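Local coordinates for 336aa long hypothetical dTDP-glucose 4,6-dehydratase (Pyrococcus horikoshii, PDB 2HUN), which binds NAD in a Rossmann fold and probably acts as a dTDP-glucose 4,6-dehydratase, removing water from a nucleotide-linked sugar, at residues S86-I92 and S148-S152; D128-G132 and D143-P147; A199-I205 and M261-L267; I192-I196 and T307-L312. All coordinates share one frame; numbering follows the deposited sequence.

In the fold
Interaction 1 (86-92 with 148-152) sits at the NAD pocket, where helices 88-93 and 150-168 begin. Interaction 2 (128-132 with 143-147) is nested within the chain loop that interaction 1 closes. It lies between strand 121-127 and helix 150-168. The centres of interactions 1 and 2 are about 13 Å apart, they touch, and both meet the second subunit. Interaction 4 (192-196 with 307-312) comes later and encloses interaction 3 (199-205 with 261-267) along the chain. These two share helix 191-200, and their centres are about 12 Å apart. Interactions 1 and 4 are about 26 Å apart between centres. The first pair thus joins cofactor site and subunit interface, while the second joins helix 191-200 to helix 300-313 and to the turn after helix 250-260.

Interaction 1 (S86-I92 and S148-S152); sequences SHVDRSI and SSPYS. With NAD (nicotinamide-adenine-dinucleotide), chain C.
Ser86 lies against the ring of Tyr151 in the NAD pocket of this Rossmann fold. Tyr151 and Lys155 make the Tyr-x-x-x-Lys signature of the short-chain dehydrogenase/reductase superfamily. Ser86 CA is 3.3 Å from Tyr151 CE1, and the backbone of Ser86 covers one face of the ring. Its carbonyl oxygen stands over the ring centre. His87 is the N-cap of helix 88-93. Its ND1 accepts from Arg90 N at 2.9 Å, with the donor near the imidazole plane. Val88 comes next, its CG2 4.1 Å from Tyr151 CD2, and the two side chains meet at about a right angle. Its CG1 faces Ser149 CB. Ser91 OG is turned between its backbone N and carbonyl carbon (chi1 74°) and donates to a lone pair of Val88 O. Ser91 O touches Pro150 CG at 3.3 Å. Ile92 rests on the same proline and on Thr168 of the second subunit. Across the contact, Ser149 and Ser152 form a capping box, with Ser152 N 3.2 Å from Ser149 OG. A phenylalanine in place of Tyr151 would probably leave the nicotinamide ribose without its hydroxyl partner. Tyr151 OH and NAD O2D are hydrogen-bonded at 2.7 Å, with O2D at the ring edge, near its plane.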
loop_
_atom_site.group_PDB
_atom_site.type_symbol
_atom_site.label_atom_id
_atom_site.label_comp_id
_atom_site.label_asym_id
_atom_site.label_seq_id
_atom_site.Cartn_x
_atom_site.Cartn_y
_atom_site.Cartn_z
ATOM N N SER A 86 8.994 -11.877 -6.220
ATOM C CA SER A 86 9.101 -12.056 -4.768
ATOM C C SER A 86 10.467 -12.290 -4.144
ATOM O O SER A 86 10.556 -12.723 -2.996
ATOM C CB SER A 86 8.195 -13.211 -4.344
ATOM O OG SER A 86 8.607 -14.412 -4.978
ATOM N N HIS A 87 11.528 -11.998 -4.882
ATOM C CA HIS A 87 12.872 -12.215 -4.363
ATOM C C HIS A 87 13.359 -11.000 -3.577
ATOM O O HIS A 87 13.821 -10.024 -4.162
ATOM C CB HIS A 87 13.822 -12.490 -5.525
ATOM C CG HIS A 87 15.157 -12.999 -5.104
ATOM N ND1 HIS A 87 16.114 -12.193 -4.517
ATOM C CD2 HIS A 87 15.716 -14.221 -5.213
ATOM C CE1 HIS A 87 17.204 -12.907 -4.292
ATOM N NE2 HIS A 87 16.989 -14.142 -4.708
ATOM N N VAL A 88 13.275 -11.078 -2.249
ATOM C CA VAL A 88 13.675 -9.976 -1.382
ATOM C C VAL A 88 14.983 -9.284 -1.768
ATOM O O VAL A 88 14.965 -8.113 -2.130
ATOM C CB VAL A 88 13.757 -10.433 0.090
ATOM C CG1 VAL A 88 14.130 -9.255 0.975
ATOM C CG2 VAL A 88 12.416 -11.005 0.525
ATOM N N ASP A 89 16.114 -9.984 -1.696
ATOM C CA ASP A 89 17.390 -9.354 -2.035
ATOM C C ASP A 89 17.357 -8.695 -3.404
ATOM O O ASP A 89 17.961 -7.643 -3.609
ATOM C CB ASP A 89 18.538 -10.364 -1.969
ATOM C CG ASP A 89 18.847 -10.789 -0.552
ATOM O OD1 ASP A 89 18.712 -9.946 0.358
ATOM O OD2 ASP A 89 19.234 -11.956 -0.348
ATOM N N ARG A 90 16.657 -9.317 -4.345
ATOM C CA ARG A 90 16.539 -8.745 -5.678
ATOM C C ARG A 90 15.714 -7.453 -5.626
ATOM O O ARG A 90 15.942 -6.539 -6.422
ATOM C CB ARG A 90 15.890 -9.755 -6.632
ATOM C CG ARG A 90 16.893 -10.670 -7.335
ATOM C CD ARG A 90 16.232 -11.895 -7.957
ATOM N NE ARG A 90 15.073 -11.586 -8.778
ATOM C CZ ARG A 90 15.159 -11.224 -10.050
ATOM N NH1 ARG A 90 16.352 -11.139 -10.623
ATOM N NH2 ARG A 90 14.061 -10.949 -10.743
ATOM N N SER A 91 14.769 -7.371 -4.685
ATOM C CA SER A 91 13.927 -6.174 -4.566
ATOM C C SER A 91 14.718 -5.005 -3.984
ATOM O O SER A 91 14.425 -3.847 -4.265
ATOM C CB SER A 91 12.675 -6.458 -3.707
ATOM O OG SER A 91 12.963 -6.563 -2.322
ATOM N N ILE A 92 15.735 -5.312 -3.185
ATOM C CA ILE A 92 16.568 -4.275 -2.588
ATOM C C ILE A 92 17.531 -3.690 -3.623
ATOM O O ILE A 92 17.828 -2.498 -3.596
ATOM C CB ILE A 92 17.367 -4.832 -1.389
ATOM C CG1 ILE A 92 16.390 -5.300 -0.308
ATOM C CG2 ILE A 92 18.321 -3.765 -0.837
ATOM C CD1 ILE A 92 17.035 -5.980 0.872
ATOM N N SER A 148 9.156 -4.203 5.302
ATOM C CA SER A 148 10.559 -3.864 5.525
ATOM C C SER A 148 11.439 -4.005 4.290
ATOM O O SER A 148 12.647 -3.840 4.379
ATOM C CB SER A 148 11.143 -4.716 6.661
ATOM O OG SER A 148 11.215 -6.078 6.289
ATOM N N SER A 149 10.842 -4.308 3.142
ATOM C CA SER A 149 11.613 -4.433 1.903
ATOM C C SER A 149 10.786 -3.923 0.734
ATOM O O SER A 149 9.568 -3.804 0.839
ATOM C CB SER A 149 12.006 -5.896 1.649
ATOM O OG SER A 149 10.888 -6.683 1.253
ATOM N N PRO A 150 11.438 -3.600 -0.396
ATOM C CA PRO A 150 10.678 -3.110 -1.547
ATOM C C PRO A 150 9.688 -4.176 -1.997
ATOM O O PRO A 150 8.605 -3.871 -2.497
ATOM C CB PRO A 150 11.762 -2.841 -2.591
ATOM C CG PRO A 150 12.926 -2.412 -1.744
ATOM C CD PRO A 150 12.887 -3.441 -0.619
ATOM N N TYR A 151 10.065 -5.435 -1.819
ATOM C CA TYR A 151 9.179 -6.518 -2.201
ATOM C C TYR A 151 7.877 -6.466 -1.399
ATOM O O TYR A 151 6.789 -6.434 -1.976
ATOM C CB TYR A 151 9.848 -7.880 -1.975
ATOM C CG TYR A 151 8.860 -9.025 -1.864
ATOM C CD1 TYR A 151 8.035 -9.366 -2.935
ATOM C CD2 TYR A 151 8.722 -9.742 -0.672
ATOM C CE1 TYR A 151 7.092 -10.391 -2.827
ATOM C CE2 TYR A 151 7.779 -10.775 -0.554
ATOM C CZ TYR A 151 6.969 -11.092 -1.636
ATOM O OH TYR A 151 6.045 -12.118 -1.548
ATOM N N SER A 152 7.988 -6.464 -0.072
ATOM C CA SER A 152 6.795 -6.452 0.765
ATOM C C SER A 152 6.073 -5.105 0.699
ATOM O O SER A 152 4.858 -5.038 0.867
ATOM C CB SER A 152 7.137 -6.828 2.221
ATOM O OG SER A 152 8.064 -5.930 2.811
HETATM P PA NAD C . 7.073 -17.896 -7.902
HETATM O O1A NAD C . 8.209 -16.962 -7.937
HETATM O O2A NAD C . 7.330 -19.363 -7.846
HETATM O O5B NAD C . 6.194 -17.621 -9.214
HETATM C C5B NAD C . 5.685 -16.327 -9.571
HETATM C C4B NAD C . 5.041 -16.548 -10.946
HETATM O O4B NAD C . 4.433 -15.330 -11.415
HETATM C C3B NAD C . 6.104 -16.958 -12.006
HETATM O O3B NAD C . 5.626 -18.064 -12.790
HETATM C C2B NAD C . 6.336 -15.652 -12.787
HETATM O O2B NAD C . 6.794 -15.789 -14.132
HETATM C C1B NAD C . 4.969 -14.974 -12.686
HETATM N N9A NAD C . 5.016 -13.499 -12.787
HETATM C C8A NAD C . 5.752 -12.634 -12.064
HETATM N N7A NAD C . 5.498 -11.391 -12.472
HETATM C C5A NAD C . 4.603 -11.444 -13.454
HETATM C C6A NAD C . 3.954 -10.481 -14.275
HETATM N N6A NAD C . 4.175 -9.176 -14.179
HETATM N N1A NAD C . 3.037 -10.965 -15.237
HETATM C C2A NAD C . 2.794 -12.341 -15.361
HETATM N N3A NAD C . 3.407 -13.248 -14.588
HETATM C C4A NAD C . 4.288 -12.800 -13.658
HETATM O O3 NAD C . 6.349 -17.560 -6.528
HETATM P PN NAD C . 5.116 -18.126 -5.711
HETATM O O1N NAD C . 5.755 -18.519 -4.422
HETATM O O2N NAD C . 4.430 -19.223 -6.425
HETATM O O5D NAD C . 4.209 -16.829 -5.381
HETATM C C5D NAD C . 2.829 -16.703 -5.738
HETATM C C4D NAD C . 2.197 -15.566 -4.895
HETATM O O4D NAD C . 2.065 -15.965 -3.520
HETATM C C3D NAD C . 3.019 -14.272 -4.936
HETATM O O3D NAD C . 2.106 -13.155 -5.098
HETATM C C2D NAD C . 3.728 -14.251 -3.553
HETATM O O2D NAD C . 3.962 -12.900 -3.143
HETATM C C1D NAD C . 2.726 -14.995 -2.685
HETATM N N1N NAD C . 3.306 -15.689 -1.516
HETATM C C2N NAD C . 4.179 -16.820 -1.646
HETATM C C3N NAD C . 4.677 -17.431 -0.482
HETATM C C7N NAD C . 5.613 -18.660 -0.547
HETATM O O7N NAD C . 5.877 -19.263 0.501
HETATM N N7N NAD C . 6.098 -19.053 -1.718
HETATM C C4N NAD C . 4.320 -16.931 0.796
HETATM C C5N NAD C . 3.462 -15.816 0.904
HETATM C C6N NAD C . 2.947 -15.188 -0.242
#

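Interaction 2 (D128-G132 and D143-P147); sequences DEVYG and DRLMP
The Tyr131 ring has Asp143 O and Arg144 O at its edge, near its plane. Val130 CG2 stands over one face, offset toward the rim. Leu145 CD2 approaches obliquely, 3.8 Å from Tyr131 CD1. Phe139 meets the ring almost parallel, and Tyr131 OH is hydrogen-bonded to Asn241 and Arg177. The Arg144 guanidinium works by its edge. NH1 donates to Tyr131 O at 3.2 Å, nearly straight (166°), with the oxygen in the guanidinium plane. The Arg144 chain bends at chi2 (-64°) to bring NH1 back to this carbonyl. The contact closes a loop that links strand 121-127 to helix 150-168 of the Rossmann fold. Met146 N donates to Val130 O at 2.9 Å. Val130 and Leu145 lie side by side, with Val130 CG2 3.8 Å from Leu145 CD2. Gly132 has a positive phi of 77°, and a CB there would clash with Met146 O. Leu145 and Pro147 also pack on Met160 of the second subunit.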
loop_
_atom_site.group_PDB
_atom_site.type_symbol
_atom_site.label_atom_id
_atom_site.label_comp_id
_atom_site.label_asym_id
_atom_site.label_seq_id
_atom_site.Cartn_x
_atom_site.Cartn_y
_atom_site.Cartn_z
ATOM N N ASP A 128 2.398 -12.624 4.275
ATOM C CA ASP A 128 2.451 -12.323 5.705
ATOM C C ASP A 128 3.523 -11.265 5.970
ATOM O O ASP A 128 3.553 -10.644 7.034
ATOM C CB ASP A 128 2.751 -13.606 6.504
ATOM C CG ASP A 128 4.138 -14.203 6.197
ATOM O OD1 ASP A 128 4.682 -13.975 5.096
ATOM O OD2 ASP A 128 4.675 -14.923 7.065
ATOM N N GLU A 129 4.396 -11.052 4.990
ATOM C CA GLU A 129 5.458 -10.066 5.142
ATOM C C GLU A 129 4.972 -8.620 5.121
ATOM O O GLU A 129 5.700 -7.721 5.547
ATOM C CB GLU A 129 6.535 -10.257 4.066
ATOM C CG GLU A 129 7.436 -11.470 4.295
ATOM C CD GLU A 129 8.586 -11.530 3.299
ATOM O OE1 GLU A 129 9.445 -10.624 3.319
ATOM O OE2 GLU A 129 8.624 -12.476 2.491
ATOM N N VAL A 130 3.755 -8.382 4.640
ATOM C CA VAL A 130 3.249 -7.009 4.598
ATOM C C VAL A 130 3.181 -6.388 5.989
ATOM O O VAL A 130 3.354 -5.185 6.137
ATOM C CB VAL A 130 1.848 -6.922 3.947
ATOM C CG1 VAL A 130 1.949 -7.209 2.454
ATOM C CG2 VAL A 130 0.894 -7.904 4.622
ATOM N N TYR A 131 2.947 -7.218 7.001
ATOM C CA TYR A 131 2.850 -6.761 8.386
ATOM C C TYR A 131 4.182 -6.498 9.089
ATOM O O TYR A 131 4.211 -5.902 10.164
ATOM C CB TYR A 131 2.154 -7.815 9.244
ATOM C CG TYR A 131 0.740 -8.161 8.832
ATOM C CD1 TYR A 131 -0.329 -7.322 9.157
ATOM C CD2 TYR A 131 0.467 -9.346 8.151
ATOM C CE1 TYR A 131 -1.638 -7.662 8.820
ATOM C CE2 TYR A 131 -0.838 -9.698 7.806
ATOM C CZ TYR A 131 -1.885 -8.851 8.147
ATOM O OH TYR A 131 -3.175 -9.193 7.821
ATOM N N GLY A 132 5.280 -6.954 8.502
ATOM C CA GLY A 132 6.561 -6.769 9.160
ATOM C C GLY A 132 6.692 -7.782 10.285
ATOM O O GLY A 132 5.801 -8.613 10.477
ATOM N N ASP A 143 -4.706 -5.032 11.681
ATOM C CA ASP A 143 -3.488 -4.338 12.102
ATOM C C ASP A 143 -2.825 -3.616 10.938
ATOM O O ASP A 143 -2.977 -4.010 9.792
ATOM C CB ASP A 143 -2.493 -5.329 12.710
ATOM C CG ASP A 143 -3.000 -5.936 14.001
ATOM O OD1 ASP A 143 -3.629 -5.203 14.779
ATOM O OD2 ASP A 143 -2.753 -7.136 14.244
ATOM N N ARG A 144 -2.096 -2.548 11.245
ATOM C CA ARG A 144 -1.399 -1.767 10.236
ATOM C C ARG A 144 -0.349 -2.638 9.575
ATOM O O ARG A 144 0.027 -3.683 10.097
ATOM C CB ARG A 144 -0.689 -0.564 10.878
ATOM C CG ARG A 144 0.682 -0.901 11.529
ATOM C CD ARG A 144 0.553 -1.867 12.718
ATOM N NE ARG A 144 1.855 -2.211 13.296
ATOM C CZ ARG A 144 2.744 -3.032 12.737
ATOM N NH1 ARG A 144 2.484 -3.618 11.573
ATOM N NH2 ARG A 144 3.908 -3.259 13.337
ATOM N N LEU A 145 0.134 -2.193 8.424
ATOM C CA LEU A 145 1.176 -2.915 7.725
ATOM C C LEU A 145 2.486 -2.196 8.038
ATOM O O LEU A 145 2.482 -1.023 8.423
ATOM C CB LEU A 145 0.919 -2.909 6.211
ATOM C CG LEU A 145 -0.426 -3.489 5.749
ATOM C CD1 LEU A 145 -0.463 -3.559 4.232
ATOM C CD2 LEU A 145 -0.635 -4.856 6.344
ATOM N N MET A 146 3.603 -2.902 7.884
ATOM C CA MET A 146 4.919 -2.323 8.128
ATOM C C MET A 146 5.944 -3.101 7.303
ATOM O O MET A 146 6.805 -3.791 7.851
ATOM C CB MET A 146 5.271 -2.402 9.614
ATOM C CG MET A 146 6.435 -1.501 10.024
ATOM S SD MET A 146 6.144 0.249 9.640
ATOM C CE MET A 146 4.889 0.683 10.881
ATOM N N PRO A 147 5.852 -3.003 5.965
ATOM C CA PRO A 147 6.777 -3.707 5.070
ATOM C C PRO A 147 8.221 -3.255 5.290
ATOM O O PRO A 147 8.479 -2.066 5.452
ATOM C CB PRO A 147 6.256 -3.339 3.686
ATOM C CG PRO A 147 5.728 -1.937 3.895
ATOM C CD PRO A 147 4.979 -2.086 5.208
#

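Interaction 3 (A199-I205 and M261-L267); sequences ASLGLKI and MGKGEEL
Leu267 makes the tight part of this contact, with its two methyl groups pushed against segment 199-205. Its CD1 lies 3.9 Å from Ala199 CA, and its CD2 is 3.3 Å from Leu203 O. A chi1 of -71° with a chi2 of 172° brings the end of the side chain toward that segment. The backbone is fixed here as well. Ile205 N donates to Leu267 O at 2.8 Å, with the donor tilted 34° from the carbonyl plane. Met261 adds to the apolar side, its SD 3.9 Å from Ala199 CB and its CE against Ser200. The solvent side is looser. Lys204 NZ makes a weak hydrogen bond to Glu266 O at 3.3 Å. Lys263 only lays its CE near Ala199 O, at 3.6 Å. Both segments begin at the end of a helix closed by a Schellman motif, with Gly202 and Gly262 as the C-prime residues. Each segment leads into one strand of a parallel pair, 205-208 and 268-271, the first starting at Ile205. Ala199 and Ile205 touch Leu258 of helix 250-260, while helix 300-313 meets Ser200 through Leu312 and Met261 through Ile308.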
loop_
_atom_site.group_PDB
_atom_site.type_symbol
_atom_site.label_atom_id
_atom_site.label_comp_id
_atom_site.label_asym_id
_atom_site.label_seq_id
_atom_site.Cartn_x
_atom_site.Cartn_y
_atom_site.Cartn_z
ATOM N N ALA A 199 20.205 -34.088 1.970
ATOM C CA ALA A 199 20.200 -35.229 2.875
ATOM C C ALA A 199 20.165 -36.546 2.105
ATOM O O ALA A 199 20.812 -37.518 2.494
ATOM C CB ALA A 199 19.011 -35.144 3.825
ATOM N N SER A 200 19.406 -36.584 1.014
ATOM C CA SER A 200 19.317 -37.801 0.215
ATOM C C SER A 200 20.668 -38.086 -0.442
ATOM O O SER A 200 20.913 -39.195 -0.919
ATOM C CB SER A 200 18.243 -37.662 -0.867
ATOM O OG SER A 200 18.656 -36.768 -1.888
ATOM N N LEU A 201 21.535 -37.075 -0.461
ATOM C CA LEU A 201 22.862 -37.192 -1.056
ATOM C C LEU A 201 23.960 -37.240 0.001
ATOM O O LEU A 201 25.139 -37.042 -0.307
ATOM C CB LEU A 201 23.125 -36.015 -1.998
ATOM C CG LEU A 201 22.344 -36.004 -3.311
ATOM C CD1 LEU A 201 22.571 -34.683 -4.030
ATOM C CD2 LEU A 201 22.788 -37.178 -4.177
ATOM N N GLY A 202 23.569 -37.493 1.244
ATOM C CA GLY A 202 24.536 -37.561 2.323
ATOM C C GLY A 202 25.350 -36.295 2.532
ATOM O O GLY A 202 26.445 -36.354 3.091
ATOM N N LEU A 203 24.826 -35.153 2.091
ATOM C CA LEU A 203 25.532 -33.884 2.252
ATOM C C LEU A 203 25.173 -33.228 3.581
ATOM O O LEU A 203 24.064 -33.398 4.093
ATOM C CB LEU A 203 25.201 -32.929 1.096
ATOM C CG LEU A 203 25.549 -33.407 -0.317
ATOM C CD1 LEU A 203 25.133 -32.363 -1.343
ATOM C CD2 LEU A 203 27.046 -33.669 -0.411
ATOM N N LYS A 204 26.123 -32.481 4.138
ATOM C CA LYS A 204 25.925 -31.794 5.405
ATOM C C LYS A 204 24.893 -30.679 5.270
ATOM O O LYS A 204 24.940 -29.882 4.335
ATOM C CB LYS A 204 27.246 -31.196 5.898
ATOM C CG LYS A 204 28.329 -32.215 6.232
ATOM C CD LYS A 204 27.936 -33.085 7.415
ATOM C CE LYS A 204 29.045 -34.068 7.775
ATOM N NZ LYS A 204 28.665 -34.944 8.921
ATOM N N ILE A 205 23.959 -30.633 6.211
ATOM C CA ILE A 205 22.926 -29.612 6.216
ATOM C C ILE A 205 23.387 -28.513 7.175
ATOM O O ILE A 205 23.427 -28.714 8.384
ATOM C CB ILE A 205 21.586 -30.200 6.709
ATOM C CG1 ILE A 205 21.091 -31.251 5.710
ATOM C CG2 ILE A 205 20.561 -29.091 6.907
ATOM C CD1 ILE A 205 20.020 -32.173 6.266
ATOM N N MET A 261 12.858 -38.883 7.023
ATOM C CA MET A 261 13.586 -39.485 5.917
ATOM C C MET A 261 14.254 -40.749 6.456
ATOM O O MET A 261 15.152 -41.315 5.831
ATOM C CB MET A 261 14.630 -38.511 5.362
ATOM C CG MET A 261 14.056 -37.463 4.416
ATOM S SD MET A 261 15.299 -36.342 3.725
ATOM C CE MET A 261 15.578 -37.099 2.126
ATOM N N GLY A 262 13.796 -41.179 7.630
ATOM C CA GLY A 262 14.326 -42.372 8.266
ATOM C C GLY A 262 15.807 -42.281 8.564
ATOM O O GLY A 262 16.509 -43.295 8.561
ATOM N N LYS A 263 16.283 -41.071 8.843
ATOM C CA LYS A 263 17.699 -40.865 9.119
ATOM C C LYS A 263 18.021 -40.356 10.509
ATOM O O LYS A 263 17.146 -40.160 11.356
ATOM C CB LYS A 263 18.301 -39.886 8.109
ATOM C CG LYS A 263 18.193 -40.327 6.670
ATOM C CD LYS A 263 19.062 -39.467 5.769
ATOM C CE LYS A 263 19.299 -40.178 4.445
ATOM N NZ LYS A 263 19.792 -41.569 4.677
ATOM N N GLY A 264 19.317 -40.142 10.720
ATOM C CA GLY A 264 19.808 -39.637 11.981
ATOM C C GLY A 264 20.142 -38.175 11.820
ATOM O O GLY A 264 19.985 -37.619 10.735
ATOM N N GLU A 265 20.603 -37.546 12.895
ATOM C CA GLU A 265 20.920 -36.125 12.847
ATOM C C GLU A 265 22.401 -35.786 12.655
ATOM O O GLU A 265 22.811 -34.642 12.867
ATOM C CB GLU A 265 20.400 -35.438 14.113
ATOM C CG GLU A 265 18.873 -35.472 14.268
ATOM C CD GLU A 265 18.421 -34.730 15.505
ATOM O OE1 GLU A 265 19.307 -34.339 16.295
ATOM O OE2 GLU A 265 17.203 -34.528 15.709
ATOM N N GLU A 266 23.197 -36.775 12.237
ATOM C CA GLU A 266 24.638 -36.594 12.016
ATOM C C GLU A 266 24.959 -35.562 10.940
ATOM O O GLU A 266 26.034 -34.965 10.942
ATOM C CB GLU A 266 25.283 -37.916 11.588
ATOM C CG GLU A 266 24.889 -39.153 12.392
ATOM C CD GLU A 266 25.369 -39.112 13.829
ATOM O OE1 GLU A 266 24.968 -38.183 14.563
ATOM O OE2 GLU A 266 26.137 -40.017 14.226
ATOM N N LEU A 267 24.024 -35.376 10.013
ATOM C CA LEU A 267 24.185 -34.443 8.904
ATOM C C LEU A 267 24.100 -32.984 9.316
ATOM O O LEU A 267 24.509 -32.098 8.563
ATOM C CB LEU A 267 23.130 -34.727 7.834
ATOM C CG LEU A 267 23.305 -36.008 7.022
ATOM C CD1 LEU A 267 22.079 -36.233 6.147
ATOM C CD2 LEU A 267 24.563 -35.894 6.176
#

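Interaction 4 (I192-I196 and T307-L312); sequences IPKTI and TIDWYL
Tyr311 OH touches Pro193 CG at 3.6 Å. Outside the contact it is hydrogen-bonded to Gln186 O and only weakly to Gly183 O. Pro193 CA lies over one face of the Tyr311 ring, and Pro193 CB is 3.9 Å from Tyr311 CE2. The two segments belong to helices 191-200 and 300-313, whose local axes pass 10.2 Å apart at 63°. Ile196 is the central side chain. With CG1 anti to the carbonyl carbon (chi1 -65°) and an extended chi2, its CD1 reaches 3.8 Å from Thr307 CG2 and 3.9 Å from Ile308 CG1. Its CG2 branch meets Tyr311 CB at 4.1 Å. The Ile192 and Thr307 side chains cross at about a right angle, CG2 to CG2. An alanine in place of Tyr311 would probably open a gap beside Pro193 and leave Gln186 O without its hydroxyl mate. No hydrogen bond crosses between 192-196 and 307-312, so the two segments meet through shape and apolar contact.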
loop_
_atom_site.group_PDB
_atom_site.type_symbol
_atom_site.label_atom_id
_atom_site.label_comp_id
_atom_site.label_asym_id
_atom_site.label_seq_id
_atom_site.Cartn_x
_atom_site.Cartn_y
_atom_site.Cartn_z
ATOM N N ILE A 192 13.320 -26.274 2.831
ATOM C CA ILE A 192 12.830 -27.649 2.857
ATOM C C ILE A 192 13.298 -28.488 1.664
ATOM O O ILE A 192 13.752 -29.618 1.839
ATOM C CB ILE A 192 11.286 -27.665 2.999
ATOM C CG1 ILE A 192 10.915 -27.085 4.372
ATOM C CG2 ILE A 192 10.744 -29.075 2.867
ATOM C CD1 ILE A 192 9.429 -26.885 4.601
ATOM N N PRO A 193 13.200 -27.950 0.437
ATOM C CA PRO A 193 13.655 -28.735 -0.716
ATOM C C PRO A 193 15.165 -28.977 -0.641
ATOM O O PRO A 193 15.638 -30.093 -0.845
ATOM C CB PRO A 193 13.279 -27.855 -1.905
ATOM C CG PRO A 193 12.060 -27.132 -1.412
ATOM C CD PRO A 193 12.471 -26.750 -0.004
ATOM N N LYS A 194 15.916 -27.917 -0.352
ATOM C CA LYS A 194 17.365 -28.016 -0.248
ATOM C C LYS A 194 17.753 -29.080 0.773
ATOM O O LYS A 194 18.636 -29.903 0.518
ATOM C CB LYS A 194 17.962 -26.671 0.171
ATOM C CG LYS A 194 19.482 -26.676 0.291
ATOM C CD LYS A 194 20.014 -25.385 0.918
ATOM C CE LYS A 194 19.408 -25.144 2.303
ATOM N NZ LYS A 194 19.511 -26.332 3.220
ATOM N N THR A 195 17.093 -29.064 1.927
ATOM C CA THR A 195 17.384 -30.031 2.977
ATOM C C THR A 195 17.133 -31.470 2.525
ATOM O O THR A 195 17.973 -32.344 2.743
ATOM C CB THR A 195 16.546 -29.754 4.243
ATOM O OG1 THR A 195 16.834 -28.436 4.728
ATOM C CG2 THR A 195 16.874 -30.765 5.335
ATOM N N ILE A 196 15.984 -31.718 1.901
ATOM C CA ILE A 196 15.648 -33.060 1.429
ATOM C C ILE A 196 16.669 -33.546 0.403
ATOM O O ILE A 196 17.212 -34.646 0.523
ATOM C CB ILE A 196 14.250 -33.089 0.778
ATOM C CG1 ILE A 196 13.177 -32.783 1.827
ATOM C CG2 ILE A 196 13.998 -34.451 0.150
ATOM C CD1 ILE A 196 11.813 -32.524 1.239
ATOM N N THR A 307 6.079 -34.100 1.034
ATOM C CA THR A 307 7.066 -33.303 0.327
ATOM C C THR A 307 8.337 -34.125 0.092
ATOM O O THR A 307 8.966 -34.025 -0.966
ATOM C CB THR A 307 7.391 -32.016 1.116
ATOM O OG1 THR A 307 6.186 -31.254 1.285
ATOM C CG2 THR A 307 8.417 -31.169 0.368
ATOM N N ILE A 308 8.703 -34.942 1.077
ATOM C CA ILE A 308 9.879 -35.799 0.956
ATOM C C ILE A 308 9.646 -36.789 -0.186
ATOM O O ILE A 308 10.477 -36.917 -1.087
ATOM C CB ILE A 308 10.142 -36.586 2.268
ATOM C CG1 ILE A 308 10.601 -35.621 3.367
ATOM C CG2 ILE A 308 11.183 -37.684 2.025
ATOM C CD1 ILE A 308 10.635 -36.221 4.762
ATOM N N ASP A 309 8.504 -37.476 -0.152
ATOM C CA ASP A 309 8.166 -38.447 -1.186
ATOM C C ASP A 309 8.188 -37.832 -2.584
ATOM O O ASP A 309 8.727 -38.425 -3.515
ATOM C CB ASP A 309 6.779 -39.046 -0.935
ATOM C CG ASP A 309 6.705 -39.832 0.361
ATOM O OD1 ASP A 309 7.729 -39.920 1.070
ATOM O OD2 ASP A 309 5.618 -40.362 0.668
ATOM N N TRP A 310 7.605 -36.645 -2.731
ATOM C CA TRP A 310 7.559 -35.987 -4.035
ATOM C C TRP A 310 8.939 -35.697 -4.616
ATOM O O TRP A 310 9.192 -35.981 -5.786
ATOM C CB TRP A 310 6.776 -34.671 -3.961
ATOM C CG TRP A 310 6.466 -34.111 -5.320
ATOM C CD1 TRP A 310 5.385 -34.406 -6.096
ATOM C CD2 TRP A 310 7.279 -33.214 -6.091
ATOM N NE1 TRP A 310 5.473 -33.752 -7.304
ATOM C CE2 TRP A 310 6.627 -33.015 -7.328
ATOM C CE3 TRP A 310 8.497 -32.560 -5.859
ATOM C CZ2 TRP A 310 7.150 -32.190 -8.332
ATOM C CZ3 TRP A 310 9.019 -31.739 -6.856
ATOM C CH2 TRP A 310 8.343 -31.563 -8.079
ATOM N N TYR A 311 9.825 -35.121 -3.809
ATOM C CA TYR A 311 11.163 -34.784 -4.279
ATOM C C TYR A 311 12.031 -35.992 -4.585
ATOM O O TYR A 311 12.881 -35.942 -5.479
ATOM C CB TYR A 311 11.882 -33.875 -3.275
ATOM C CG TYR A 311 11.478 -32.428 -3.426
ATOM C CD1 TYR A 311 10.324 -31.943 -2.818
ATOM C CD2 TYR A 311 12.194 -31.571 -4.262
ATOM C CE1 TYR A 311 9.887 -30.640 -3.042
ATOM C CE2 TYR A 311 11.764 -30.269 -4.498
ATOM C CZ TYR A 311 10.606 -29.813 -3.885
ATOM O OH TYR A 311 10.146 -28.545 -4.143
ATOM N N LEU A 312 11.825 -37.080 -3.854
ATOM C CA LEU A 312 12.619 -38.269 -4.102
ATOM C C LEU A 312 12.178 -38.935 -5.415
ATOM O O LEU A 312 13.014 -39.441 -6.164
ATOM C CB LEU A 312 12.513 -39.228 -2.909
ATOM C CG LEU A 312 13.148 -38.661 -1.633
ATOM C CD1 LEU A 312 13.041 -39.661 -0.494
ATOM C CD2 LEU A 312 14.608 -38.319 -1.908
#